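Local coordinates for protein MB2760 (PDB 2BNG) that hydrolyses long or bulky lipophilic epoxides in vitro to the corresponding diols, with a physiological substrate not yet identified, possibly a fatty acid or steroid derivative, at residues E22-A27 / D37-D42; H78-D83 / V87-T92. All blocks are in the same frame, centred on the assembly; numbering follows the deposited sequence.

Contact 1: E22-A27 / D37-D42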
ATOM      1  N   GLU C  22      -7.439  28.529 -17.310  1.00 34.74           N
ATOM      2  CA  GLU C  22      -8.226  27.623 -16.484  1.00 35.55           C
ATOM      3  C   GLU C  22      -8.659  28.266 -15.164  1.00 35.43           C
ATOM      4  O   GLU C  22      -9.830  28.162 -14.765  1.00 34.98           O
ATOM      5  CB  GLU C  22      -7.450  26.351 -16.205  1.00 36.55           C
ATOM      6  CG  GLU C  22      -7.326  25.444 -17.396  1.00 39.42           C
ATOM      7  CD  GLU C  22      -6.415  24.253 -17.127  1.00 43.57           C
ATOM      8  OE1 GLU C  22      -5.462  24.398 -16.320  1.00 48.33           O
ATOM      9  OE2 GLU C  22      -6.653  23.174 -17.719  1.00 46.86           O
ATOM     10  N   ALA C  23      -7.716  28.925 -14.486  1.00 35.68           N
ATOM     11  CA  ALA C  23      -8.037  29.640 -13.239  1.00 35.48           C
ATOM     12  C   ALA C  23      -9.120  30.699 -13.501  1.00 34.45           C
ATOM     13  O   ALA C  23     -10.090  30.813 -12.740  1.00 34.26           O
ATOM     14  CB  ALA C  23      -6.804  30.255 -12.621  1.00 35.89           C
ATOM     15  N   PHE C  24      -8.996  31.426 -14.608  1.00 33.49           N
ATOM     16  CA  PHE C  24      -9.985  32.437 -14.913  1.00 32.95           C
ATOM     17  C   PHE C  24     -11.410  31.876 -15.148  1.00 32.20           C
ATOM     18  O   PHE C  24     -12.378  32.375 -14.595  1.00 31.56           O
ATOM     19  CB  PHE C  24      -9.531  33.315 -16.080  1.00 32.80           C
ATOM     20  CG  PHE C  24     -10.626  34.155 -16.645  1.00 31.41           C
ATOM     21  CD1 PHE C  24     -11.139  35.218 -15.915  1.00 29.88           C
ATOM     22  CD2 PHE C  24     -11.172  33.846 -17.894  1.00 30.44           C
ATOM     23  CE1 PHE C  24     -12.175  35.985 -16.420  1.00 32.02           C
ATOM     24  CE2 PHE C  24     -12.202  34.603 -18.432  1.00 32.04           C
ATOM     25  CZ  PHE C  24     -12.716  35.688 -17.692  1.00 32.45           C
ATOM     26  N   LEU C  25     -11.520  30.838 -15.964  1.00 32.18           N
ATOM     27  CA  LEU C  25     -12.813  30.218 -16.261  1.00 32.11           C
ATOM     28  C   LEU C  25     -13.468  29.546 -15.045  1.00 32.40           C
ATOM     29  O   LEU C  25     -14.686  29.678 -14.857  1.00 32.02           O
ATOM     30  CB  LEU C  25     -12.705  29.269 -17.459  1.00 31.60           C
ATOM     31  CG  LEU C  25     -12.387  30.005 -18.779  1.00 32.13           C
ATOM     32  CD1 LEU C  25     -11.921  28.996 -19.834  1.00 31.49           C
ATOM     33  CD2 LEU C  25     -13.574  30.837 -19.296  1.00 29.96           C
ATOM     34  N   ASN C  26     -12.679  28.878 -14.203  1.00 32.77           N
ATOM     35  CA  ASN C  26     -13.211  28.380 -12.937  1.00 33.32           C
ATOM     36  C   ASN C  26     -13.665  29.537 -12.064  1.00 33.23           C
ATOM     37  O   ASN C  26     -14.708  29.461 -11.419  1.00 33.48           O
ATOM     38  CB  ASN C  26     -12.222  27.461 -12.197  1.00 34.47           C
ATOM     39  CG  ASN C  26     -12.030  26.107 -12.909  1.00 36.98           C
ATOM     40  OD1 ASN C  26     -12.996  25.453 -13.327  1.00 38.41           O
ATOM     41  ND2 ASN C  26     -10.781  25.697 -13.059  1.00 38.79           N
ATOM     42  N   ALA C  27     -12.915  30.631 -12.077  1.00 32.97           N
ATOM     43  CA  ALA C  27     -13.267  31.790 -11.274  1.00 33.59           C
ATOM     44  C   ALA C  27     -14.623  32.374 -11.652  1.00 33.55           C
ATOM     45  O   ALA C  27     -15.389  32.768 -10.775  1.00 34.65           O
ATOM     46  CB  ALA C  27     -12.173  32.866 -11.348  1.00 33.61           C
ATOM     47  N   ASP C  37     -10.876  39.725 -11.325  1.00 42.89           N
ATOM     48  CA  ASP C  37     -10.166  41.015 -11.335  1.00 44.94           C
ATOM     49  C   ASP C  37      -8.662  40.935 -11.527  1.00 44.98           C
ATOM     50  O   ASP C  37      -8.086  41.702 -12.294  1.00 45.80           O
ATOM     51  CB  ASP C  37     -10.401  41.760 -10.024  1.00 46.93           C
ATOM     52  CG  ASP C  37     -11.704  42.473 -10.011  1.00 50.36           C
ATOM     53  OD1 ASP C  37     -12.113  42.960 -11.083  1.00 53.71           O
ATOM     54  OD2 ASP C  37     -12.340  42.545  -8.948  1.00 55.05           O
ATOM     55  N   ALA C  38      -8.024  40.032 -10.800  1.00 44.40           N
ATOM     56  CA  ALA C  38      -6.592  39.814 -10.948  1.00 44.56           C
ATOM     57  C   ALA C  38      -6.230  39.219 -12.320  1.00 43.34           C
ATOM     58  O   ALA C  38      -5.143  39.491 -12.835  1.00 44.57           O
ATOM     59  CB  ALA C  38      -6.083  38.928  -9.831  1.00 44.63           C
ATOM     60  N   ALA C  39      -7.138  38.430 -12.912  1.00 41.07           N
ATOM     61  CA  ALA C  39      -6.840  37.684 -14.142  1.00 39.37           C
ATOM     62  C   ALA C  39      -6.870  38.551 -15.403  1.00 39.10           C
ATOM     63  O   ALA C  39      -6.223  38.218 -16.392  1.00 39.05           O
ATOM     64  CB  ALA C  39      -7.787  36.506 -14.298  1.00 37.56           C
ATOM     65  N   LEU C  40      -7.605  39.663 -15.382  1.00 38.85           N
ATOM     66  CA  LEU C  40      -7.860  40.399 -16.628  1.00 38.03           C
ATOM     67  C   LEU C  40      -6.958  41.608 -16.765  1.00 39.74           C
ATOM     68  O   LEU C  40      -6.939  42.474 -15.905  1.00 40.81           O
ATOM     69  CB  LEU C  40      -9.332  40.815 -16.750  1.00 36.72           C
ATOM     70  CG  LEU C  40     -10.397  39.706 -16.744  1.00 34.75           C
ATOM     71  CD1 LEU C  40     -11.808  40.308 -16.814  1.00 32.10           C
ATOM     72  CD2 LEU C  40     -10.175  38.686 -17.863  1.00 31.87           C
ATOM     73  N   GLY C  41      -6.201  41.658 -17.854  1.00 40.28           N
ATOM     74  CA  GLY C  41      -5.319  42.773 -18.117  1.00 42.16           C
ATOM     75  C   GLY C  41      -6.077  44.077 -18.327  1.00 43.27           C
ATOM     76  O   GLY C  41      -7.206  44.083 -18.826  1.00 42.06           O
ATOM     77  N   ASP C  42      -5.444  45.184 -17.955  1.00 45.55           N
ATOM     78  CA  ASP C  42      -6.019  46.520 -18.143  1.00 47.33           C
ATOM     79  C   ASP C  42      -6.499  46.824 -19.562  1.00 46.61           C
ATOM     80  O   ASP C  42      -7.533  47.456 -19.734  1.00 46.49           O
ATOM     81  CB  ASP C  42      -5.056  47.601 -17.664  1.00 49.95           C
ATOM     82  CG  ASP C  42      -5.018  47.713 -16.144  1.00 52.65           C
ATOM     83  OD1 ASP C  42      -4.122  48.412 -15.613  1.00 57.16           O
ATOM     84  OD2 ASP C  42      -5.876  47.103 -15.466  1.00 53.34           O
TER
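F24 meets A39 and L40 with no polar bond between them; the shorter of the two backbone bonds within helix segment 22-27, A27 N to A23 O, is 2.9 Å. The contact itself is one aromatic ring against two aliphatic groups. F24 points out of helix 13-30 toward the end of helix 33-39. Its CG lies anti to the backbone N (chi1 166°), which carries the ring over to A39 and L40. F24 CD1 lies 3.9 Å from A39 CB. Further out on the ring, F24 CE1 lies 3.7 Å from L40 CD2. This L40 methyl makes an off-centre CH-pi contact, 4.1 Å from the ring centroid and 29° off the ring normal. L40 is the first residue after helix 33-39 to leave helical backbone angles, so the ring packs where that helix gives way to strand 40-41. V36 also touches F24, and W120 meets its ring edge to face. The contact lies within the limonene-1,2-epoxide hydrolase domain, of the NTF2 clan. The F24 side chain is about 7 Å from that of D122, the probable proton acceptor. The contact is apolar and small, burying 126 Å², so shape and dispersion join the two elements here, without the directional hold of hydrogen bonds.

Contact 2: H78-D83 / V87-T92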
ATOM      1  N   HIS C  78     -13.319  20.840 -22.428  1.00 31.26           N
ATOM      2  CA  HIS C  78     -13.035  19.494 -22.946  1.00 31.95           C
ATOM      3  C   HIS C  78     -11.580  19.329 -23.388  1.00 32.31           C
ATOM      4  O   HIS C  78     -10.973  18.284 -23.164  1.00 33.30           O
ATOM      5  CB  HIS C  78     -13.972  19.153 -24.109  1.00 32.08           C
ATOM      6  CG  HIS C  78     -15.424  19.370 -23.798  1.00 32.96           C
ATOM      7  ND1 HIS C  78     -16.134  18.566 -22.924  1.00 33.28           N
ATOM      8  CD2 HIS C  78     -16.302  20.302 -24.247  1.00 31.58           C
ATOM      9  CE1 HIS C  78     -17.377  19.003 -22.836  1.00 32.93           C
ATOM     10  NE2 HIS C  78     -17.505  20.057 -23.626  1.00 32.35           N
ATOM     11  N   ARG C  79     -11.045  20.363 -24.032  1.00 31.40           N
ATOM     12  CA  ARG C  79      -9.668  20.391 -24.511  1.00 31.66           C
ATOM     13  C   ARG C  79      -9.177  21.823 -24.428  1.00 31.06           C
ATOM     14  O   ARG C  79      -9.970  22.762 -24.608  1.00 29.72           O
ATOM     15  CB  ARG C  79      -9.572  19.900 -25.957  1.00 31.75           C
ATOM     16  CG  ARG C  79      -9.975  18.416 -26.162  1.00 33.25           C
ATOM     17  CD  ARG C  79     -10.011  18.095 -27.641  1.00 34.78           C
ATOM     18  NE  ARG C  79     -10.260  16.681 -27.965  1.00 36.72           N
ATOM     19  CZ  ARG C  79     -11.472  16.137 -28.013  1.00 37.48           C
ATOM     20  NH1 ARG C  79     -12.468  16.823 -27.726  1.00 35.42           N
ATOM     21  NH2 ARG C  79     -11.750  14.917 -28.322  1.00 38.79           N
ATOM     22  N   ILE C  80      -7.884  21.964 -24.133  1.00 31.56           N
ATOM     23  CA  ILE C  80      -7.218  23.243 -23.992  1.00 31.31           C
ATOM     24  C   ILE C  80      -5.750  23.056 -24.369  1.00 32.93           C
ATOM     25  O   ILE C  80      -5.151  22.072 -23.998  1.00 34.21           O
ATOM     26  CB  ILE C  80      -7.376  23.811 -22.540  1.00 31.49           C
ATOM     27  CG1 ILE C  80      -6.655  25.168 -22.405  1.00 30.59           C
ATOM     28  CG2 ILE C  80      -6.948  22.761 -21.461  1.00 29.35           C
ATOM     29  CD1 ILE C  80      -7.057  25.972 -21.175  1.00 30.58           C
ATOM     30  N   GLY C  81      -5.183  24.000 -25.110  1.00 33.47           N
ATOM     31  CA  GLY C  81      -3.790  23.909 -25.555  1.00 34.37           C
ATOM     32  C   GLY C  81      -3.275  25.287 -25.872  1.00 34.48           C
ATOM     33  O   GLY C  81      -4.058  26.217 -25.989  1.00 34.62           O
ATOM     34  N   ALA C  82      -1.968  25.429 -26.009  1.00 35.92           N
ATOM     35  CA  ALA C  82      -1.352  26.738 -26.120  1.00 36.84           C
ATOM     36  C   ALA C  82      -0.469  26.847 -27.337  1.00 38.27           C
ATOM     37  O   ALA C  82       0.060  25.866 -27.822  1.00 38.92           O
ATOM     38  CB  ALA C  82      -0.549  27.036 -24.887  1.00 37.64           C
ATOM     39  N   ASP C  83      -0.327  28.066 -27.818  1.00 39.73           N
ATOM     40  CA  ASP C  83       0.528  28.399 -28.956  1.00 41.91           C
ATOM     41  C   ASP C  83       1.251  29.669 -28.522  1.00 42.63           C
ATOM     42  O   ASP C  83       0.754  30.782 -28.736  1.00 42.22           O
ATOM     43  CB  ASP C  83      -0.388  28.631 -30.164  1.00 41.56           C
ATOM     44  CG  ASP C  83       0.327  29.133 -31.412  1.00 44.53           C
ATOM     45  OD1 ASP C  83       1.568  29.320 -31.435  1.00 48.31           O
ATOM     46  OD2 ASP C  83      -0.412  29.348 -32.398  1.00 46.20           O
ATOM     47  N   VAL C  87      -3.863  30.774 -26.112  1.00 31.63           N
ATOM     48  CA  VAL C  87      -4.482  29.606 -25.507  1.00 30.21           C
ATOM     49  C   VAL C  87      -5.820  29.365 -26.224  1.00 29.40           C
ATOM     50  O   VAL C  87      -6.609  30.308 -26.447  1.00 28.51           O
ATOM     51  CB  VAL C  87      -4.697  29.804 -23.963  1.00 30.11           C
ATOM     52  CG1 VAL C  87      -5.487  28.652 -23.345  1.00 28.84           C
ATOM     53  CG2 VAL C  87      -3.347  29.996 -23.236  1.00 30.20           C
ATOM     54  N   LEU C  88      -6.053  28.107 -26.609  1.00 29.04           N
ATOM     55  CA  LEU C  88      -7.286  27.702 -27.291  1.00 28.64           C
ATOM     56  C   LEU C  88      -8.067  26.731 -26.432  1.00 28.51           C
ATOM     57  O   LEU C  88      -7.488  25.906 -25.724  1.00 28.89           O
ATOM     58  CB  LEU C  88      -7.022  27.065 -28.667  1.00 28.60           C
ATOM     59  CG  LEU C  88      -6.221  27.893 -29.678  1.00 30.55           C
ATOM     60  CD1 LEU C  88      -4.788  27.442 -29.605  1.00 31.18           C
ATOM     61  CD2 LEU C  88      -6.736  27.762 -31.103  1.00 31.36           C
ATOM     62  N   THR C  89      -9.384  26.767 -26.566  1.00 28.08           N
ATOM     63  CA  THR C  89     -10.238  26.146 -25.609  1.00 27.72           C
ATOM     64  C   THR C  89     -11.477  25.556 -26.328  1.00 27.31           C
ATOM     65  O   THR C  89     -12.082  26.210 -27.173  1.00 27.50           O
ATOM     66  CB  THR C  89     -10.475  27.283 -24.579  1.00 28.41           C
ATOM     67  OG1 THR C  89     -10.344  26.874 -23.253  1.00 29.87           O
ATOM     68  CG2 THR C  89     -11.648  27.886 -24.624  1.00 25.49           C
ATOM     69  N   GLU C  90     -11.792  24.284 -26.068  1.00 27.11           N
ATOM     70  CA  GLU C  90     -13.032  23.665 -26.563  1.00 26.59           C
ATOM     71  C   GLU C  90     -13.897  23.406 -25.341  1.00 26.30           C
ATOM     72  O   GLU C  90     -13.498  22.648 -24.449  1.00 27.06           O
ATOM     73  CB  GLU C  90     -12.763  22.356 -27.324  1.00 27.25           C
ATOM     74  CG  GLU C  90     -14.029  21.715 -27.924  1.00 27.19           C
ATOM     75  CD  GLU C  90     -13.895  20.217 -28.293  1.00 29.04           C
ATOM     76  OE1 GLU C  90     -13.031  19.493 -27.746  1.00 30.78           O
ATOM     77  OE2 GLU C  90     -14.688  19.743 -29.130  1.00 29.10           O
ATOM     78  N   ARG C  91     -15.050  24.063 -25.267  1.00 25.60           N
ATOM     79  CA  ARG C  91     -15.866  24.032 -24.059  1.00 25.89           C
ATOM     80  C   ARG C  91     -17.344  23.793 -24.325  1.00 26.57           C
ATOM     81  O   ARG C  91     -17.835  23.910 -25.453  1.00 27.14           O
ATOM     82  CB  ARG C  91     -15.735  25.339 -23.228  1.00 25.27           C
ATOM     83  CG  ARG C  91     -14.543  26.193 -23.528  1.00 25.21           C
ATOM     84  CD  ARG C  91     -14.287  27.239 -22.481  1.00 24.77           C
ATOM     85  NE  ARG C  91     -15.273  28.309 -22.411  1.00 23.31           N
ATOM     86  CZ  ARG C  91     -15.128  29.532 -22.939  1.00 25.21           C
ATOM     87  NH1 ARG C  91     -14.027  29.864 -23.627  1.00 23.06           N
ATOM     88  NH2 ARG C  91     -16.099  30.458 -22.768  1.00 22.30           N
ATOM     89  N   THR C  92     -18.041  23.449 -23.249  1.00 27.25           N
ATOM     90  CA  THR C  92     -19.480  23.581 -23.151  1.00 27.85           C
ATOM     91  C   THR C  92     -19.728  24.618 -22.057  1.00 27.62           C
ATOM     92  O   THR C  92     -19.197  24.514 -20.954  1.00 27.68           O
ATOM     93  CB  THR C  92     -20.151  22.251 -22.779  1.00 28.67           C
ATOM     94  OG1 THR C  92     -19.804  21.243 -23.747  1.00 30.79           O
ATOM     95  CG2 THR C  92     -21.646  22.400 -22.781  1.00 28.48           C
TER
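H78 and R79 both face E90 across the hairpin, forming a classic beta bulge. E90 O receives H78 N at 2.7 Å and, weakly, R79 N at 3.4 Å. The strands are antiparallel, and past the bulge G81 pairs with L88 through two backbone bonds. H78 has its CG beside the backbone N (chi1 -51°). This turns the imidazole over to T92, where H78 NE2 meets T92 OG1 in the plane of the ring at 2.6 Å. The bond is nearly straight, and either atom could be the donor. R79 and E90 lie side by side and point the same way. E90 is extended, with CG anti to its backbone N (chi1 -177°). R79 NH1 reaches E90 OE1 at 2.7 Å in a salt bridge on the syn lone pair, with the two flat groups 45° apart. The pair also has partners in a second subunit: R79 NH2 bridges to E111 there, and E90 OE2 forms a salt bridge to R121 and a hydrogen bond to Y123 OH, both of that second subunit. On the other face, I80 CD1 packs 3.8 Å from V87 CG1, and I80 runs alongside T89. This face lies against helix 13-30, where I80 touches E22 and V87 touches A17 and V21. At CB the R91 side chain starts away from segment 78-83; its NH2 forms salt bridges to D93 and D122, the probable proton donor and acceptor. The face with I80, A82 and V87 is thus mostly apolar toward the helix, while on the other face, beside L88, R79 and E90 carry charge into the subunit interface, where each is shared with oppositely charged residues of the neighbour.

Overall arrangement
Both contacts are largely buried, with centres about 15 Å apart. They hold different elements. Contact 1 joins helix 13-30 to the end of helix 33-39 and the start of strand 40-41, while contact 2 pairs strand 72-83, outermost in its sheet within the chain, with strand 86-97. Helix 13-30 connects them: E22 OE2 packs 3.8 Å from I80 CG2, and L25 CD1 lies 4.0 Å from R91 CD. No other chain of the assembly touches contact 1. Contact 2 borders two further subunits and is much larger, with backbone bonds and a salt bridge in place of apolar packing alone. Each comes near the probable catalytic pair: contact 1 through F24, contact 2 more closely through R91.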